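Local coordinates for protein tyrosinase (Burkholderia thailandensis, PDB 5ZRD) that probably uses a pair of copper ions to hydroxylate monophenols to catechols and oxidise these to quinones, as tyrosinases do, at residues 89-100 against 373-384. Sequence-based numbering, arbitrary orientation.
With CU (copper (II) ion), chain J.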
loop_
_atom_site.group_PDB
_atom_site.type_symbol
_atom_site.label_atom_id
_atom_site.label_comp_id
_atom_site.label_asym_id
_atom_site.label_seq_id
_atom_site.Cartn_x
_atom_site.Cartn_y
_atom_site.Cartn_z
ATOM N N LEU A 89 3.194 26.245 -15.828
ATOM C CA LEU A 89 2.528 27.093 -14.841
ATOM C C LEU A 89 3.552 27.857 -13.990
ATOM O O LEU A 89 3.155 28.614 -13.127
ATOM C CB LEU A 89 1.641 26.210 -13.957
ATOM C CG LEU A 89 0.598 25.388 -14.717
ATOM C CD1 LEU A 89 -0.335 24.682 -13.752
ATOM C CD2 LEU A 89 -0.193 26.265 -15.667
ATOM N N PHE A 90 4.852 27.710 -14.224
ATOM C CA PHE A 90 5.807 28.397 -13.333
ATOM C C PHE A 90 5.530 29.922 -13.293
ATOM O O PHE A 90 5.430 30.521 -12.227
ATOM C CB PHE A 90 7.257 28.032 -13.682
ATOM C CG PHE A 90 8.263 28.979 -13.090
ATOM C CD1 PHE A 90 8.752 28.785 -11.816
ATOM C CD2 PHE A 90 8.654 30.118 -13.760
ATOM C CE1 PHE A 90 9.644 29.683 -11.244
ATOM C CE2 PHE A 90 9.559 31.002 -13.211
ATOM C CZ PHE A 90 10.055 30.786 -11.947
ATOM N N PRO A 91 5.476 30.582 -14.430
ATOM C CA PRO A 91 5.357 32.047 -14.422
ATOM C C PRO A 91 4.030 32.571 -13.848
ATOM O O PRO A 91 4.018 33.547 -13.099
ATOM C CB PRO A 91 5.415 32.422 -15.908
ATOM C CG PRO A 91 6.261 31.330 -16.506
ATOM C CD PRO A 91 5.793 30.095 -15.772
ATOM N N THR A 92 2.937 31.939 -14.259
ATOM C CA THR A 92 1.617 32.388 -13.909
ATOM C C THR A 92 1.297 32.041 -12.453
ATOM O O THR A 92 0.580 32.748 -11.792
ATOM C CB THR A 92 0.578 31.742 -14.835
ATOM O OG1 THR A 92 0.779 30.330 -14.947
ATOM C CG2 THR A 92 0.634 32.352 -16.204
ATOM N N TRP A 93 1.773 30.898 -11.994
ATOM C CA TRP A 93 1.520 30.521 -10.613
ATOM C C TRP A 93 2.202 31.529 -9.711
ATOM O O TRP A 93 1.569 31.983 -8.750
ATOM C CB TRP A 93 1.964 29.099 -10.274
ATOM C CG TRP A 93 1.553 28.707 -8.895
ATOM C CD1 TRP A 93 0.366 28.138 -8.535
ATOM C CD2 TRP A 93 2.286 28.934 -7.677
ATOM N NE1 TRP A 93 0.331 27.952 -7.181
ATOM C CE2 TRP A 93 1.479 28.458 -6.623
ATOM C CE3 TRP A 93 3.528 29.500 -7.374
ATOM C CZ2 TRP A 93 1.871 28.524 -5.292
ATOM C CZ3 TRP A 93 3.918 29.566 -6.056
ATOM C CH2 TRP A 93 3.101 29.075 -5.034
ATOM N N HIS A 94 3.473 31.828 -10.005
ATOM C CA HIS A 94 4.207 32.753 -9.141
ATOM C C HIS A 94 3.633 34.155 -9.294
ATOM O O HIS A 94 3.685 34.897 -8.350
ATOM C CB HIS A 94 5.711 32.739 -9.384
ATOM C CG HIS A 94 6.313 31.479 -8.909
ATOM N ND1 HIS A 94 6.203 30.348 -9.622
ATOM C CD2 HIS A 94 6.961 31.165 -7.764
ATOM C CE1 HIS A 94 6.760 29.356 -8.947
ATOM N NE2 HIS A 94 7.261 29.839 -7.811
ATOM N N ARG A 95 3.068 34.491 -10.454
ATOM C CA ARG A 95 2.419 35.791 -10.621
ATOM C C ARG A 95 1.308 35.929 -9.582
ATOM O O ARG A 95 1.208 36.969 -8.932
ATOM C CB ARG A 95 1.857 35.963 -12.040
ATOM C CG ARG A 95 1.024 37.223 -12.277
ATOM C CD ARG A 95 0.880 37.510 -13.763
ATOM N NE ARG A 95 2.089 38.110 -14.305
ATOM C CZ ARG A 95 2.321 38.387 -15.582
ATOM N NH1 ARG A 95 1.383 38.168 -16.487
ATOM N NH2 ARG A 95 3.478 38.936 -15.923
ATOM N N MET A 96 0.491 34.898 -9.450
ATOM C CA MET A 96 -0.606 34.958 -8.554
ATOM C C MET A 96 -0.096 34.909 -7.107
ATOM O O MET A 96 -0.667 35.579 -6.204
ATOM C CB MET A 96 -1.591 33.825 -8.816
ATOM C CG MET A 96 -2.364 34.023 -10.101
ATOM S SD MET A 96 -3.107 35.669 -10.229
ATOM C CE MET A 96 -4.001 35.685 -8.671
ATOM N N TYR A 97 0.988 34.166 -6.884
ATOM C CA TYR A 97 1.532 34.030 -5.528
ATOM C C TYR A 97 1.921 35.404 -5.018
ATOM O O TYR A 97 1.581 35.773 -3.884
ATOM C CB TYR A 97 2.721 33.073 -5.483
ATOM C CG TYR A 97 3.242 32.661 -4.125
ATOM C CD1 TYR A 97 2.474 32.723 -2.971
ATOM C CD2 TYR A 97 4.515 32.142 -4.010
ATOM C CE1 TYR A 97 2.953 32.294 -1.740
ATOM C CE2 TYR A 97 4.996 31.668 -2.805
ATOM C CZ TYR A 97 4.218 31.753 -1.666
ATOM O OH TYR A 97 4.723 31.317 -0.488
ATOM N N VAL A 98 2.594 36.150 -5.867
ATOM C CA VAL A 98 3.092 37.452 -5.459
ATOM C C VAL A 98 1.905 38.382 -5.235
ATOM O O VAL A 98 1.900 39.205 -4.321
ATOM C CB VAL A 98 4.025 38.069 -6.502
ATOM C CG1 VAL A 98 4.447 39.468 -6.076
ATOM C CG2 VAL A 98 5.242 37.201 -6.738
ATOM N N TYR A 99 0.947 38.276 -6.141
ATOM C CA TYR A 99 -0.221 39.131 -6.105
ATOM C C TYR A 99 -0.998 38.853 -4.820
ATOM O O TYR A 99 -1.394 39.773 -4.191
ATOM C CB TYR A 99 -1.119 38.855 -7.310
ATOM C CG TYR A 99 -2.401 39.644 -7.371
ATOM C CD1 TYR A 99 -2.394 40.967 -7.763
ATOM C CD2 TYR A 99 -3.626 39.054 -7.110
ATOM C CE1 TYR A 99 -3.565 41.692 -7.865
ATOM C CE2 TYR A 99 -4.813 39.767 -7.215
ATOM C CZ TYR A 99 -4.777 41.089 -7.604
ATOM O OH TYR A 99 -5.910 41.828 -7.725
ATOM N N LYS A 100 -1.176 37.579 -4.478
ATOM C CA LYS A 100 -1.892 37.176 -3.283
ATOM C C LYS A 100 -1.190 37.682 -2.006
ATOM O O LYS A 100 -1.855 38.137 -1.035
ATOM C CB LYS A 100 -2.094 35.660 -3.289
ATOM C CG LYS A 100 -3.320 35.185 -4.063
ATOM C CD LYS A 100 -4.599 35.889 -3.626
ATOM C CE LYS A 100 -5.847 35.374 -4.311
ATOM N NZ LYS A 100 -7.056 36.125 -3.888
ATOM N N LEU A 373 -4.735 27.396 -10.365
ATOM C CA LEU A 373 -3.484 27.772 -9.699
ATOM C C LEU A 373 -3.727 27.743 -8.190
ATOM O O LEU A 373 -3.783 28.782 -7.560
ATOM C CB LEU A 373 -3.040 29.162 -10.176
ATOM C CG LEU A 373 -2.757 29.246 -11.679
ATOM C CD1 LEU A 373 -2.541 30.670 -12.136
ATOM C CD2 LEU A 373 -1.573 28.384 -12.033
ATOM N N ASN A 374 -3.866 26.529 -7.652
ATOM C CA ASN A 374 -4.167 26.289 -6.224
ATOM C C ASN A 374 -3.071 26.885 -5.336
ATOM O O ASN A 374 -1.907 26.842 -5.682
ATOM C CB ASN A 374 -4.296 24.802 -5.940
ATOM C CG ASN A 374 -5.383 24.163 -6.774
ATOM O OD1 ASN A 374 -5.210 23.052 -7.251
ATOM N ND2 ASN A 374 -6.495 24.857 -6.960
ATOM N N PRO A 375 -3.425 27.446 -4.194
ATOM C CA PRO A 375 -4.780 27.492 -3.633
ATOM C C PRO A 375 -5.507 28.839 -3.818
ATOM O O PRO A 375 -6.443 29.161 -3.069
ATOM C CB PRO A 375 -4.456 27.304 -2.144
ATOM C CG PRO A 375 -3.197 28.154 -1.954
ATOM C CD PRO A 375 -2.448 28.039 -3.274
ATOM N N PHE A 376 -5.072 29.610 -4.805
ATOM C CA PHE A 376 -5.531 30.978 -4.992
ATOM C C PHE A 376 -6.956 31.016 -5.565
ATOM O O PHE A 376 -7.249 30.354 -6.555
ATOM C CB PHE A 376 -4.565 31.717 -5.916
ATOM C CG PHE A 376 -3.139 31.579 -5.472
ATOM C CD1 PHE A 376 -2.792 31.803 -4.149
ATOM C CD2 PHE A 376 -2.155 31.168 -6.355
ATOM C CE1 PHE A 376 -1.481 31.653 -3.723
ATOM C CE2 PHE A 376 -0.845 31.025 -5.929
ATOM C CZ PHE A 376 -0.510 31.265 -4.615
ATOM N N LYS A 377 -7.807 31.847 -4.949
ATOM C CA LYS A 377 -9.244 31.908 -5.252
ATOM C C LYS A 377 -9.663 33.354 -5.534
ATOM O O LYS A 377 -9.146 34.276 -4.923
ATOM C CB LYS A 377 -10.035 31.297 -4.095
ATOM C CG LYS A 377 -10.239 29.794 -4.216
ATOM C CD LYS A 377 -9.932 29.072 -2.924
ATOM C CE LYS A 377 -10.283 27.597 -2.940
ATOM N NZ LYS A 377 -9.673 26.905 -4.096
ATOM N N LYS A 378 -10.568 33.538 -6.499
ATOM C CA LYS A 378 -11.209 34.866 -6.716
ATOM C C LYS A 378 -12.235 35.127 -5.594
ATOM O O LYS A 378 -12.566 34.205 -4.850
ATOM C CB LYS A 378 -11.875 34.899 -8.093
ATOM C CG LYS A 378 -10.918 34.769 -9.272
ATOM C CD LYS A 378 -11.577 34.225 -10.541
ATOM C CE LYS A 378 -11.407 35.133 -11.741
ATOM N NZ LYS A 378 -12.279 34.711 -12.860
ATOM N N ALA A 379 -12.729 36.366 -5.463
ATOM C CA ALA A 379 -13.845 36.714 -4.516
ATOM C C ALA A 379 -15.005 35.714 -4.643
ATOM O O ALA A 379 -15.609 35.347 -3.660
ATOM C CB ALA A 379 -14.327 38.120 -4.784
ATOM N N SER A 380 -15.301 35.255 -5.857
ATOM C CA SER A 380 -16.311 34.220 -6.090
ATOM C C SER A 380 -16.118 33.003 -5.177
ATOM O O SER A 380 -17.077 32.296 -4.953
ATOM C CB SER A 380 -16.299 33.754 -7.535
ATOM O OG SER A 380 -15.648 34.693 -8.375
ATOM N N GLY A 381 -14.887 32.704 -4.747
ATOM C CA GLY A 381 -14.532 31.376 -4.206
ATOM C C GLY A 381 -14.057 30.425 -5.305
ATOM O O GLY A 381 -13.754 29.256 -5.064
ATOM N N GLU A 382 -13.961 30.936 -6.523
ATOM C CA GLU A 382 -13.523 30.144 -7.684
ATOM C C GLU A 382 -11.988 30.253 -7.844
ATOM O O GLU A 382 -11.365 31.317 -7.637
ATOM C CB GLU A 382 -14.281 30.594 -8.942
ATOM C CG GLU A 382 -15.505 29.751 -9.261
ATOM C CD GLU A 382 -16.052 29.941 -10.669
ATOM O OE1 GLU A 382 -17.035 29.247 -11.006
ATOM O OE2 GLU A 382 -15.505 30.787 -11.428
ATOM N N ALA A 383 -11.386 29.128 -8.236
ATOM C CA ALA A 383 -9.952 29.014 -8.405
ATOM C C ALA A 383 -9.459 29.930 -9.536
ATOM O O ALA A 383 -9.961 29.889 -10.657
ATOM C CB ALA A 383 -9.609 27.578 -8.682
ATOM N N TYR A 384 -8.479 30.768 -9.239
ATOM C CA TYR A 384 -7.702 31.430 -10.300
ATOM C C TYR A 384 -7.091 30.385 -11.246
ATOM O O TYR A 384 -6.720 29.287 -10.818
ATOM C CB TYR A 384 -6.579 32.280 -9.715
ATOM C CG TYR A 384 -6.947 33.674 -9.300
ATOM C CD1 TYR A 384 -6.892 34.731 -10.195
ATOM C CD2 TYR A 384 -7.292 33.950 -7.999
ATOM C CE1 TYR A 384 -7.192 36.028 -9.807
ATOM C CE2 TYR A 384 -7.600 35.234 -7.594
ATOM C CZ TYR A 384 -7.558 36.276 -8.497
ATOM O OH TYR A 384 -7.866 37.536 -8.065
HETATM CU CU CU J . 8.440 28.563 -6.521
HETATM O O HOH W 1 -8.677 38.194 -5.490
#
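Leu89 and, in the first turn of helix 90-108, Thr92 meet Leu373, whose CD1 rests 3.8 Å from Thr92 O. Next along the helix, the indole of Trp93, with CG anti to the backbone N (chi1 -174°), reaches the corner at Asn374, just before the cis peptide of Pro375. Its NE1 gives an almost straight hydrogen bond (175°) to Asn374 O, 2.9 Å away and in the indole plane, while Phe376 CE2 lies over one indole face, the rings inclined at 40°. The indole rim, at CE3, sits over the centre of one His94 imidazole face. His94 turns from the loop: ND1 bonds to Phe90 O at 2.7 Å, fixing the ring's rotation, and NE2 binds copper at 2.2 Å. Met96, bent at chi2 and chi3, sets CE 3.3 Å from the Tyr384 ring centroid, over the face opposite Lys378 CG. Tyr97 CA and CD1 touch Phe376 CZ. Lys100 runs its CG past Phe376 CD1 (3.4 Å); its NZ bonds to Lys377 O at 3.0 Å, shares a water with Tyr384 OH and salt-bridges Glu103. A weakly bonded hairpin-like loop, with a type I turn at 378-381, thus packs on a copper-ligand helix of the type 3 dicopper site, where His57 and His85 join His94 on one copper.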